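Local coordinates for 2,3-dihydroxybenzoate-AMP ligase (Bacillus subtilis, PDB 1MDB), which is an AMP-binding enzyme of the ANL clan with the C-terminal domain of that family, and holds adenosine monophosphate and 2,3-dihydroxy-benzoic acid together, at residues 61-66 and 167-172; 30-35 and 55-60; 505-510 and 527-532; 459-464 and 473-478. One frame throughout, in Å; residues are numbered along the deposited sequence.

Contact 1: residues 61-66 and 167-172; sequences DRLAAG and EDLHTE
A65 and G66 meet the methyl of T171, and G66 also the carbonyl of L169, on the tightly packed side of this contact, where the segment 167-172 lies across helix 53-70. With no side chain at G66, its CA comes within 3.0 Å of L169 O in a CA-H...O contact. Beside it, T171 CG2 presses on A65 CB at 3.3 Å, closer than two carbons usually sit. The torsion of T171 explains this: OG1 lies anti to the backbone N (chi1 -172°), which turns the methyl to the helix although the CB itself points away from it. One turn back, R62 O receives T171 N at 2.9 Å from above its carbonyl plane, while its own helical bond from G66 N is weak. L63 CD1 rests over one face of the H170 ring, 4.2 Å from the centroid, and H170 NE2 is held by E90 of helix 86-98.

The outer side is looser. The guanidinium of R62 lies with one face over T171 O, and its salt bridge to E172, with NH1 and OE1 3.7 Å apart, is long. The chemistry implies two different kinds of hold: the loop is fixed to the helix by a backbone bond, CA-H...O contacts and close carbon packing, whereas the charged pair on the outer side probably adds only a loose electrostatic tether.

Contact 2: residues 30-35 and 55-60; sequences LLRDRA and ELDTRA
A35 and D57 mark the place where segments 30-35 and 55-60, on helices 27-38 and 53-70, come nearest, their CA atoms 6.2 Å apart. The two short segments run more nearly antiparallel than parallel, with 138° between their directions and 9.2 Å between their axes. So close a backbone approach suits the small side chain of A35, whose CB touches D57 CB at 3.4 Å. Beside this pair, L31 reaches across with both methyls: with CG anti to the backbone N (chi1 175°), the branch is carried over to the other helix, where CD2 meets A60 CB at 4.0 Å and the leucine also touches L56. Helix 86-98 packs on the same apolar group through F93 and F89.

Next to the apolar layer lies the carboxylate of D57. R32 bends its chain at chi2 and chi3 to bring NH1 to D57 OD1 at 3.0 Å, a salt bridge whose hydrogen bond is weak, because the N-H points only roughly at the oxygen (128°); the two flat groups are steeply inclined to each other. A water gives OD1 a second donor, at 2.7 Å, and also donates to R32 O. The stronger partners lie just beyond: D61 for R32, and R97, which salt-bridges D57 OD2. A buried carboxylate flanked by two arginines and a water is consistent with a charged aspartate, its negative charge offset on both oxygens.

Contact 3: residues 505-510 and 527-532; sequences RVEFVE and EAISEK
E507 and K532 join strand 505-508 to helix 522-534 through a three-residue salt-bridge network that R505 completes, in the small C-terminal alpha/beta region where this helix packs on a three-stranded sheet. The strand and helix segments lie at 109° to each other, and their axes stay 11.4 Å apart, so long side chains have to span the distance. E507 and K532 do so from opposite directions. The lysine runs extended beyond CG and delivers NZ to E507 OE1 at 2.7 Å, not within the carboxylate plane but from above it, 62° out.

The other oxygen is held differently. R505, two residues earlier on the same side of the strand, keeps its chain straight from CG to NE and offers the side of its guanidinium, gripping OE2 of E507 with NE at 2.7 Å and with NH2 at 2.8 Å. Both bonds lie in the guanidinium plane, and the one from NE uses the anti lone pair of OE2. E507 can serve both partners because its CG sits beside the backbone N (chi1 -71°) and the chain then bends at chi2. One carboxylate thus stands between two cations, which probably screens the like charges of R505 and K532 from each other.

I529 supplies the apolar part. Its side chain and that of R505 run past one another head to tail, and it also packs on C473 of the adjacent strand 469-478 and on M463 of strand 455-465, the next one over. Its CD1 lies over one face of the guanidinium, toward the rim, with R505 NE its closest atom there at 3.7 Å.

Contact 4: residues 459-464 and 473-478; sequences AMVSMP and CVFIIP
M460 and V474 face each other at the apolar centre of this antiparallel beta hairpin, formed by strands 455-465 and 469-478. Theirs is a non-hydrogen-bonded pair, with the CA atoms 3.9 Å apart and the side chains meeting CB to CB at 4.1 Å. On the opposite face of the sheet, V461 and F475 approach diagonally: V461 CG2 comes to the edge of the ring, 3.9 Å from F475 CE1. Further along, with CG of M463 set between the backbone N and the carbonyl carbon (chi1 72°), the extended chain carries SD to within 4.0 Å of C473 CB. Helix 522-534 covers this face through L525 and I529, and F512 packs on A459 and F475.

Moving outward, the backbones take over. The hydrogen-bonded pairs A459 with F475 and V461 with C473 flank the central one, and each contributes two bonds. On the outer side of strand 455-465, M460 N is taken by E446. Within the pair nearer the turn both bonds are almost linear at the carbonyl: V461 N reaches C473 O at 2.7 Å, and C473 N meets V461 O at 2.8 Å with an N-H...O angle of 173°.

In the fold
The four contacts form two separate pairs, and along the chain they close in the order 2, 1, 4, 3. Contacts 1 and 2 share helix 53-70, with centres 14 Å apart, and D61 of one segment forms a salt bridge with R32 of another. Contacts 3 and 4 lie only 6 Å apart, centre to centre, on one three-stranded sheet, where strand 469-478 runs between the hairpin partner 455-465 and strand 505-508. The two pairs sit on opposite sides of the chain's centre, about 50 Å apart between centres. In ANL enzymes the C-terminal domain can rotate against the larger one, so each pair probably belongs to a unit that moves as a whole.

Contact 1: residues 61-66 and 167-172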
loop_
_atom_site.group_PDB
_atom_site.type_symbol
_atom_site.label_atom_id
_atom_site.label_comp_id
_atom_site.label_asym_id
_atom_site.label_seq_id
_atom_site.Cartn_x
_atom_site.Cartn_y
_atom_site.Cartn_z
ATOM N N ASP A 61 -12.369 -18.790 -14.473
ATOM C CA ASP A 61 -13.552 -18.986 -15.303
ATOM C C ASP A 61 -14.557 -19.810 -14.524
ATOM O O ASP A 61 -15.725 -19.431 -14.376
ATOM C CB ASP A 61 -13.217 -19.745 -16.587
ATOM C CG ASP A 61 -12.642 -18.862 -17.659
ATOM O OD1 ASP A 61 -12.954 -17.654 -17.663
ATOM O OD2 ASP A 61 -11.892 -19.384 -18.513
ATOM N N ARG A 62 -14.086 -20.946 -14.027
ATOM C CA ARG A 62 -14.934 -21.846 -13.269
ATOM C C ARG A 62 -15.491 -21.215 -11.998
ATOM O O ARG A 62 -16.592 -21.559 -11.566
ATOM C CB ARG A 62 -14.169 -23.129 -12.931
ATOM C CG ARG A 62 -13.860 -24.006 -14.148
ATOM C CD ARG A 62 -13.111 -25.284 -13.753
ATOM N NE ARG A 62 -13.890 -26.165 -12.884
ATOM C CZ ARG A 62 -14.946 -26.873 -13.280
ATOM N NH1 ARG A 62 -15.354 -26.807 -14.537
ATOM N NH2 ARG A 62 -15.591 -27.651 -12.418
ATOM N N LEU A 63 -14.744 -20.291 -11.394
ATOM C CA LEU A 63 -15.223 -19.650 -10.170
ATOM C C LEU A 63 -16.243 -18.566 -10.510
ATOM O O LEU A 63 -17.250 -18.410 -9.825
ATOM C CB LEU A 63 -14.058 -19.048 -9.370
ATOM C CG LEU A 63 -14.428 -18.342 -8.055
ATOM C CD1 LEU A 63 -15.192 -19.308 -7.151
ATOM C CD2 LEU A 63 -13.178 -17.843 -7.344
ATOM N N ALA A 64 -15.982 -17.822 -11.575
ATOM C CA ALA A 64 -16.898 -16.770 -11.991
ATOM C C ALA A 64 -18.285 -17.377 -12.182
ATOM O O ALA A 64 -19.297 -16.789 -11.787
ATOM C CB ALA A 64 -16.413 -16.133 -13.291
ATOM N N ALA A 65 -18.327 -18.567 -12.775
ATOM C CA ALA A 65 -19.597 -19.244 -13.009
ATOM C C ALA A 65 -20.246 -19.568 -11.677
ATOM O O ALA A 65 -21.461 -19.427 -11.521
ATOM C CB ALA A 65 -19.378 -20.518 -13.826
ATOM N N GLY A 66 -19.435 -19.995 -10.709
ATOM C CA GLY A 66 -19.973 -20.306 -9.396
ATOM C C GLY A 66 -20.527 -19.063 -8.717
ATOM O O GLY A 66 -21.595 -19.101 -8.111
ATOM N N GLU A 167 -14.306 -23.415 -2.113
ATOM C CA GLU A 167 -13.965 -24.547 -2.972
ATOM C C GLU A 167 -15.158 -25.221 -3.642
ATOM O O GLU A 167 -15.005 -25.854 -4.685
ATOM C CB GLU A 167 -13.174 -25.600 -2.186
ATOM C CG GLU A 167 -14.007 -26.388 -1.185
ATOM C CD GLU A 167 -13.189 -27.414 -0.410
ATOM O OE1 GLU A 167 -13.769 -28.125 0.437
ATOM O OE2 GLU A 167 -11.965 -27.508 -0.644
ATOM N N ASP A 168 -16.341 -25.087 -3.053
ATOM C CA ASP A 168 -17.526 -25.707 -3.633
ATOM C C ASP A 168 -18.252 -24.814 -4.642
ATOM O O ASP A 168 -19.350 -25.141 -5.083
ATOM C CB ASP A 168 -18.498 -26.147 -2.525
ATOM C CG ASP A 168 -17.929 -27.263 -1.654
ATOM O OD1 ASP A 168 -17.266 -28.167 -2.204
ATOM O OD2 ASP A 168 -18.147 -27.251 -0.426
ATOM N N LEU A 169 -17.633 -23.702 -5.025
ATOM C CA LEU A 169 -18.259 -22.792 -5.979
ATOM C C LEU A 169 -17.869 -23.016 -7.442
ATOM O O LEU A 169 -18.669 -22.779 -8.344
ATOM C CB LEU A 169 -17.974 -21.341 -5.583
ATOM C CG LEU A 169 -18.738 -20.868 -4.346
ATOM C CD1 LEU A 169 -18.253 -19.498 -3.907
ATOM C CD2 LEU A 169 -20.218 -20.836 -4.669
ATOM N N HIS A 170 -16.648 -23.475 -7.680
ATOM C CA HIS A 170 -16.198 -23.716 -9.041
ATOM C C HIS A 170 -17.179 -24.644 -9.749
ATOM O O HIS A 170 -17.620 -25.648 -9.183
ATOM C CB HIS A 170 -14.803 -24.346 -9.036
ATOM C CG HIS A 170 -13.785 -23.541 -8.292
ATOM N ND1 HIS A 170 -13.848 -23.342 -6.930
ATOM C CD2 HIS A 170 -12.694 -22.863 -8.723
ATOM C CE1 HIS A 170 -12.839 -22.577 -6.553
ATOM N NE2 HIS A 170 -12.124 -22.272 -7.621
ATOM N N THR A 171 -17.506 -24.303 -10.989
ATOM C CA THR A 171 -18.440 -25.084 -11.785
ATOM C C THR A 171 -18.098 -24.929 -13.265
ATOM O O THR A 171 -17.073 -24.343 -13.615
ATOM C CB THR A 171 -19.887 -24.605 -11.539
ATOM O OG1 THR A 171 -20.811 -25.490 -12.181
ATOM C CG2 THR A 171 -20.075 -23.204 -12.085
ATOM N N GLU A 172 -18.959 -25.458 -14.129
ATOM C CA GLU A 172 -18.745 -25.371 -15.567
ATOM C C GLU A 172 -18.777 -23.910 -16.024
ATOM O O GLU A 172 -19.682 -23.161 -15.666
ATOM C CB GLU A 172 -19.828 -26.159 -16.303
ATOM C CG GLU A 172 -19.475 -26.486 -17.735
ATOM C CD GLU A 172 -18.134 -27.179 -17.829
ATOM O OE1 GLU A 172 -17.847 -28.025 -16.955
ATOM O OE2 GLU A 172 -17.370 -26.883 -18.773
#

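Contact 2: residues 30-35 and 55-60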
loop_
_atom_site.group_PDB
_atom_site.type_symbol
_atom_site.label_atom_id
_atom_site.label_comp_id
_atom_site.label_asym_id
_atom_site.label_seq_id
_atom_site.Cartn_x
_atom_site.Cartn_y
_atom_site.Cartn_z
ATOM N N LEU A 30 -6.379 -9.566 -19.808
ATOM C CA LEU A 30 -5.000 -9.677 -19.348
ATOM C C LEU A 30 -4.664 -11.118 -18.975
ATOM O O LEU A 30 -3.681 -11.676 -19.458
ATOM C CB LEU A 30 -4.793 -8.736 -18.154
ATOM C CG LEU A 30 -3.395 -8.407 -17.632
ATOM C CD1 LEU A 30 -3.508 -7.297 -16.596
ATOM C CD2 LEU A 30 -2.752 -9.640 -17.024
ATOM N N LEU A 31 -5.481 -11.728 -18.121
ATOM C CA LEU A 31 -5.250 -13.110 -17.710
ATOM C C LEU A 31 -5.427 -14.086 -18.873
ATOM O O LEU A 31 -4.607 -14.987 -19.066
ATOM C CB LEU A 31 -6.197 -13.484 -16.570
ATOM C CG LEU A 31 -6.211 -14.929 -16.069
ATOM C CD1 LEU A 31 -4.807 -15.416 -15.754
ATOM C CD2 LEU A 31 -7.093 -14.999 -14.836
ATOM N N ARG A 32 -6.491 -13.902 -19.649
ATOM C CA ARG A 32 -6.761 -14.779 -20.789
ATOM C C ARG A 32 -5.555 -14.830 -21.715
ATOM O O ARG A 32 -5.128 -15.904 -22.146
ATOM C CB ARG A 32 -7.967 -14.275 -21.586
ATOM C CG ARG A 32 -8.446 -15.254 -22.660
ATOM C CD ARG A 32 -9.041 -16.497 -22.028
ATOM N NE ARG A 32 -10.304 -16.200 -21.360
ATOM C CZ ARG A 32 -10.852 -16.964 -20.419
ATOM N NH1 ARG A 32 -10.244 -18.073 -20.024
ATOM N NH2 ARG A 32 -12.016 -16.625 -19.884
ATOM N N ASP A 33 -5.020 -13.651 -22.015
ATOM C CA ASP A 33 -3.869 -13.508 -22.892
ATOM C C ASP A 33 -2.627 -14.204 -22.330
ATOM O O ASP A 33 -2.058 -15.092 -22.973
ATOM C CB ASP A 33 -3.587 -12.021 -23.111
ATOM C CG ASP A 33 -2.566 -11.778 -24.200
ATOM O OD1 ASP A 33 -1.414 -12.242 -24.049
ATOM O OD2 ASP A 33 -2.917 -11.124 -25.206
ATOM N N ARG A 34 -2.212 -13.810 -21.128
ATOM C CA ARG A 34 -1.038 -14.404 -20.502
ATOM C C ARG A 34 -1.181 -15.915 -20.384
ATOM O O ARG A 34 -0.208 -16.651 -20.522
ATOM C CB ARG A 34 -0.807 -13.816 -19.105
ATOM C CG ARG A 34 -0.611 -12.313 -19.056
ATOM C CD ARG A 34 0.534 -11.881 -19.943
ATOM N NE ARG A 34 0.767 -10.438 -19.922
ATOM C CZ ARG A 34 -0.161 -9.529 -20.188
ATOM N NH1 ARG A 34 -1.394 -9.913 -20.489
ATOM N NH2 ARG A 34 0.150 -8.239 -20.182
ATOM N N ALA A 35 -2.395 -16.382 -20.125
ATOM C CA ALA A 35 -2.631 -17.811 -19.975
ATOM C C ALA A 35 -2.442 -18.555 -21.285
ATOM O O ALA A 35 -2.024 -19.717 -21.294
ATOM C CB ALA A 35 -4.035 -18.059 -19.438
ATOM N N GLU A 55 -3.684 -22.472 -15.188
ATOM C CA GLU A 55 -4.400 -22.919 -14.001
ATOM C C GLU A 55 -5.268 -21.795 -13.425
ATOM O O GLU A 55 -6.475 -21.961 -13.242
ATOM C CB GLU A 55 -3.386 -23.391 -12.961
ATOM C CG GLU A 55 -3.912 -23.512 -11.547
ATOM C CD GLU A 55 -4.087 -24.946 -11.103
ATOM O OE1 GLU A 55 -3.408 -25.829 -11.668
ATOM O OE2 GLU A 55 -4.892 -25.189 -10.177
ATOM N N LEU A 56 -4.643 -20.655 -13.138
ATOM C CA LEU A 56 -5.350 -19.506 -12.590
ATOM C C LEU A 56 -6.471 -19.093 -13.543
ATOM O O LEU A 56 -7.584 -18.787 -13.116
ATOM C CB LEU A 56 -4.372 -18.343 -12.388
ATOM C CG LEU A 56 -4.944 -17.017 -11.878
ATOM C CD1 LEU A 56 -5.677 -17.226 -10.557
ATOM C CD2 LEU A 56 -3.802 -16.017 -11.707
ATOM N N ASP A 57 -6.159 -19.095 -14.836
ATOM C CA ASP A 57 -7.121 -18.739 -15.875
ATOM C C ASP A 57 -8.358 -19.637 -15.763
ATOM O O ASP A 57 -9.497 -19.151 -15.713
ATOM C CB ASP A 57 -6.474 -18.920 -17.253
ATOM C CG ASP A 57 -7.312 -18.343 -18.381
ATOM O OD1 ASP A 57 -7.487 -19.032 -19.404
ATOM O OD2 ASP A 57 -7.784 -17.196 -18.258
ATOM N N THR A 58 -8.126 -20.945 -15.711
ATOM C CA THR A 58 -9.213 -21.914 -15.618
ATOM C C THR A 58 -10.031 -21.780 -14.332
ATOM O O THR A 58 -11.251 -21.751 -14.380
ATOM C CB THR A 58 -8.684 -23.364 -15.722
ATOM O OG1 THR A 58 -8.056 -23.554 -16.995
ATOM C CG2 THR A 58 -9.831 -24.365 -15.584
ATOM N N ARG A 59 -9.362 -21.704 -13.184
ATOM C CA ARG A 59 -10.068 -21.573 -11.916
ATOM C C ARG A 59 -10.914 -20.297 -11.886
ATOM O O ARG A 59 -12.010 -20.290 -11.333
ATOM C CB ARG A 59 -9.067 -21.589 -10.754
ATOM C CG ARG A 59 -8.220 -22.863 -10.719
ATOM C CD ARG A 59 -7.279 -22.928 -9.519
ATOM N NE ARG A 59 -8.002 -22.902 -8.252
ATOM C CZ ARG A 59 -7.868 -23.814 -7.294
ATOM N NH1 ARG A 59 -7.037 -24.829 -7.456
ATOM N NH2 ARG A 59 -8.566 -23.709 -6.171
ATOM N N ALA A 60 -10.407 -19.228 -12.492
ATOM C CA ALA A 60 -11.114 -17.954 -12.545
ATOM C C ALA A 60 -12.420 -18.066 -13.354
ATOM O O ALA A 60 -13.452 -17.490 -12.971
ATOM C CB ALA A 60 -10.208 -16.889 -13.152
HETATM O O HOH W 1 -6.313 -18.545 -21.814
#

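Contact 3: residues 505-510 and 527-532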
loop_
_atom_site.group_PDB
_atom_site.type_symbol
_atom_site.label_atom_id
_atom_site.label_comp_id
_atom_site.label_asym_id
_atom_site.label_seq_id
_atom_site.Cartn_x
_atom_site.Cartn_y
_atom_site.Cartn_z
ATOM N N ARG A 505 10.186 15.534 24.768
ATOM C CA ARG A 505 9.993 14.325 25.551
ATOM C C ARG A 505 10.356 13.050 24.797
ATOM O O ARG A 505 10.148 12.951 23.589
ATOM C CB ARG A 505 8.544 14.275 26.020
ATOM C CG ARG A 505 8.172 13.029 26.788
ATOM C CD ARG A 505 6.865 13.238 27.522
ATOM N NE ARG A 505 6.420 12.015 28.170
ATOM C CZ ARG A 505 5.538 11.976 29.164
ATOM N NH1 ARG A 505 5.015 13.099 29.629
ATOM N NH2 ARG A 505 5.170 10.812 29.682
ATOM N N VAL A 506 10.893 12.076 25.523
ATOM C CA VAL A 506 11.292 10.799 24.936
ATOM C C VAL A 506 10.576 9.611 25.580
ATOM O O VAL A 506 10.602 9.453 26.802
ATOM C CB VAL A 506 12.810 10.579 25.080
ATOM C CG1 VAL A 506 13.187 9.198 24.566
ATOM C CG2 VAL A 506 13.568 11.665 24.316
ATOM N N GLU A 507 9.939 8.782 24.755
ATOM C CA GLU A 507 9.233 7.602 25.247
ATOM C C GLU A 507 9.837 6.339 24.646
ATOM O O GLU A 507 9.936 6.213 23.428
ATOM C CB GLU A 507 7.748 7.660 24.879
ATOM C CG GLU A 507 6.925 8.678 25.636
ATOM C CD GLU A 507 6.823 8.381 27.115
ATOM O OE1 GLU A 507 6.768 7.195 27.483
ATOM O OE2 GLU A 507 6.777 9.336 27.912
ATOM N N PHE A 508 10.254 5.409 25.496
ATOM C CA PHE A 508 10.820 4.166 25.002
ATOM C C PHE A 508 9.750 3.079 24.964
ATOM O O PHE A 508 9.005 2.892 25.925
ATOM C CB PHE A 508 12.000 3.733 25.868
ATOM C CG PHE A 508 13.154 4.683 25.816
ATOM C CD1 PHE A 508 13.340 5.626 26.819
ATOM C CD2 PHE A 508 14.023 4.678 24.724
ATOM C CE1 PHE A 508 14.372 6.557 26.736
ATOM C CE2 PHE A 508 15.057 5.603 24.628
ATOM C CZ PHE A 508 15.233 6.547 25.635
ATOM N N VAL A 509 9.658 2.392 23.828
ATOM C CA VAL A 509 8.686 1.320 23.642
ATOM C C VAL A 509 9.359 0.186 22.890
ATOM O O VAL A 509 10.427 0.372 22.301
ATOM C CB VAL A 509 7.461 1.780 22.810
ATOM C CG1 VAL A 509 6.662 2.836 23.576
ATOM C CG2 VAL A 509 7.928 2.316 21.444
ATOM N N GLU A 510 8.722 -0.980 22.905
ATOM C CA GLU A 510 9.245 -2.156 22.228
ATOM C C GLU A 510 8.806 -2.194 20.771
ATOM O O GLU A 510 9.443 -2.844 19.948
ATOM C CB GLU A 510 8.783 -3.419 22.951
ATOM C CG GLU A 510 9.169 -4.702 22.255
ATOM C CD GLU A 510 8.791 -5.933 23.054
ATOM O OE1 GLU A 510 7.611 -6.050 23.460
ATOM O OE2 GLU A 510 9.680 -6.788 23.270
ATOM N N GLU A 527 -2.280 9.806 20.226
ATOM C CA GLU A 527 -3.284 9.435 21.216
ATOM C C GLU A 527 -2.624 8.899 22.473
ATOM O O GLU A 527 -3.029 9.226 23.584
ATOM C CB GLU A 527 -4.218 8.357 20.650
ATOM C CG GLU A 527 -5.192 8.850 19.589
ATOM C CD GLU A 527 -6.048 7.725 19.011
ATOM O OE1 GLU A 527 -6.446 6.815 19.782
ATOM O OE2 GLU A 527 -6.335 7.761 17.792
ATOM N N ALA A 528 -1.603 8.070 22.289
ATOM C CA ALA A 528 -0.900 7.472 23.411
ATOM C C ALA A 528 -0.164 8.508 24.258
ATOM O O ALA A 528 -0.171 8.413 25.481
ATOM C CB ALA A 528 0.073 6.405 22.912
ATOM N N ILE A 529 0.478 9.494 23.632
ATOM C CA ILE A 529 1.172 10.504 24.427
ATOM C C ILE A 529 0.132 11.438 25.043
ATOM O O ILE A 529 0.269 11.880 26.185
ATOM C CB ILE A 529 2.207 11.331 23.583
ATOM C CG1 ILE A 529 2.939 12.328 24.484
ATOM C CG2 ILE A 529 1.515 12.094 22.466
ATOM C CD1 ILE A 529 3.802 11.690 25.547
ATOM N N SER A 530 -0.923 11.720 24.291
ATOM C CA SER A 530 -1.970 12.605 24.775
ATOM C C SER A 530 -2.647 11.997 26.003
ATOM O O SER A 530 -3.000 12.711 26.944
ATOM C CB SER A 530 -3.002 12.841 23.674
ATOM O OG SER A 530 -3.908 13.865 24.039
ATOM N N GLU A 531 -2.817 10.675 25.983
ATOM C CA GLU A 531 -3.443 9.947 27.086
ATOM C C GLU A 531 -2.548 9.949 28.321
ATOM O O GLU A 531 -3.033 10.100 29.437
ATOM C CB GLU A 531 -3.734 8.499 26.676
ATOM C CG GLU A 531 -4.881 8.335 25.683
ATOM C CD GLU A 531 -4.847 6.989 24.968
ATOM O OE1 GLU A 531 -4.632 5.956 25.642
ATOM O OE2 GLU A 531 -5.040 6.963 23.731
ATOM N N LYS A 532 -1.245 9.767 28.122
ATOM C CA LYS A 532 -0.323 9.770 29.249
ATOM C C LYS A 532 -0.366 11.130 29.933
ATOM O O LYS A 532 -0.440 11.212 31.158
ATOM C CB LYS A 532 1.101 9.462 28.790
ATOM C CG LYS A 532 1.301 8.033 28.333
ATOM C CD LYS A 532 2.765 7.745 28.050
ATOM C CE LYS A 532 2.968 6.288 27.652
ATOM N NZ LYS A 532 4.383 5.986 27.272
#

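Contact 4: residues 459-464 and 473-478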
loop_
_atom_site.group_PDB
_atom_site.type_symbol
_atom_site.label_atom_id
_atom_site.label_comp_id
_atom_site.label_asym_id
_atom_site.label_seq_id
_atom_site.Cartn_x
_atom_site.Cartn_y
_atom_site.Cartn_z
ATOM N N ALA A 459 9.957 7.495 16.063
ATOM C CA ALA A 459 8.785 8.165 15.510
ATOM C C ALA A 459 8.495 9.359 16.412
ATOM O O ALA A 459 8.185 9.200 17.592
ATOM C CB ALA A 459 7.602 7.230 15.477
ATOM N N MET A 460 8.606 10.555 15.851
ATOM C CA MET A 460 8.382 11.785 16.606
ATOM C C MET A 460 7.030 12.398 16.295
ATOM O O MET A 460 6.700 12.648 15.130
ATOM C CB MET A 460 9.494 12.779 16.285
ATOM C CG MET A 460 9.340 14.151 16.909
ATOM S SD MET A 460 10.761 15.165 16.455
ATOM C CE MET A 460 10.697 16.441 17.681
ATOM N N VAL A 461 6.255 12.663 17.343
ATOM C CA VAL A 461 4.934 13.241 17.170
ATOM C C VAL A 461 4.684 14.433 18.085
ATOM O O VAL A 461 5.430 14.687 19.040
ATOM C CB VAL A 461 3.826 12.173 17.413
ATOM C CG1 VAL A 461 4.056 10.968 16.498
ATOM C CG2 VAL A 461 3.830 11.728 18.857
ATOM N N SER A 462 3.634 15.179 17.782
ATOM C CA SER A 462 3.285 16.325 18.597
ATOM C C SER A 462 2.550 15.836 19.841
ATOM O O SER A 462 2.009 14.725 19.865
ATOM C CB SER A 462 2.363 17.253 17.821
ATOM O OG SER A 462 1.121 16.616 17.597
ATOM N N MET A 463 2.563 16.666 20.879
ATOM C CA MET A 463 1.847 16.379 22.119
ATOM C C MET A 463 1.342 17.732 22.599
ATOM O O MET A 463 1.987 18.760 22.376
ATOM C CB MET A 463 2.755 15.741 23.177
ATOM C CG MET A 463 3.790 16.672 23.813
ATOM S SD MET A 463 4.751 15.814 25.094
ATOM C CE MET A 463 5.676 17.177 25.829
ATOM N N PRO A 464 0.173 17.752 23.253
ATOM C CA PRO A 464 -0.450 18.976 23.774
ATOM C C PRO A 464 0.376 19.751 24.812
ATOM O O PRO A 464 1.110 19.166 25.603
ATOM C CB PRO A 464 -1.768 18.466 24.374
ATOM C CG PRO A 464 -2.057 17.210 23.571
ATOM C CD PRO A 464 -0.690 16.580 23.484
ATOM N N CYS A 473 7.244 14.926 21.156
ATOM C CA CYS A 473 7.564 13.676 21.843
ATOM C C CYS A 473 8.056 12.669 20.818
ATOM O O CYS A 473 7.409 12.470 19.789
ATOM C CB CYS A 473 6.321 13.106 22.529
ATOM S SG CYS A 473 6.607 11.563 23.435
ATOM N N VAL A 474 9.201 12.047 21.076
ATOM C CA VAL A 474 9.714 11.038 20.153
ATOM C C VAL A 474 9.662 9.656 20.784
ATOM O O VAL A 474 10.184 9.441 21.881
ATOM C CB VAL A 474 11.186 11.313 19.711
ATOM C CG1 VAL A 474 12.135 11.307 20.912
ATOM C CG2 VAL A 474 11.616 10.253 18.721
ATOM N N PHE A 475 9.012 8.715 20.111
ATOM C CA PHE A 475 8.959 7.355 20.630
ATOM C C PHE A 475 10.167 6.629 20.051
ATOM O O PHE A 475 10.392 6.635 18.850
ATOM C CB PHE A 475 7.656 6.664 20.218
ATOM C CG PHE A 475 6.450 7.173 20.947
ATOM C CD1 PHE A 475 5.895 8.410 20.626
ATOM C CD2 PHE A 475 5.874 6.423 21.976
ATOM C CE1 PHE A 475 4.782 8.898 21.319
ATOM C CE2 PHE A 475 4.760 6.900 22.677
ATOM C CZ PHE A 475 4.216 8.137 22.349
ATOM N N ILE A 476 10.961 6.027 20.922
ATOM C CA ILE A 476 12.155 5.315 20.497
ATOM C C ILE A 476 12.048 3.821 20.810
ATOM O O ILE A 476 11.580 3.431 21.883
ATOM C CB ILE A 476 13.403 5.854 21.236
ATOM C CG1 ILE A 476 13.611 7.342 20.923
ATOM C CG2 ILE A 476 14.621 5.029 20.868
ATOM C CD1 ILE A 476 13.985 7.635 19.477
ATOM N N ILE A 477 12.460 2.992 19.859
ATOM C CA ILE A 477 12.491 1.553 20.063
ATOM C C ILE A 477 13.977 1.291 20.269
ATOM O O ILE A 477 14.777 1.440 19.342
ATOM C CB ILE A 477 11.987 0.776 18.832
ATOM C CG1 ILE A 477 10.475 0.983 18.666
ATOM C CG2 ILE A 477 12.298 -0.704 19.000
ATOM C CD1 ILE A 477 9.896 0.376 17.390
ATOM N N PRO A 478 14.370 0.931 21.503
ATOM C CA PRO A 478 15.757 0.652 21.878
ATOM C C PRO A 478 16.376 -0.518 21.136
ATOM O O PRO A 478 15.738 -1.549 20.944
ATOM C CB PRO A 478 15.662 0.366 23.378
ATOM C CG PRO A 478 14.412 1.058 23.800
ATOM C CD PRO A 478 13.482 0.762 22.664
#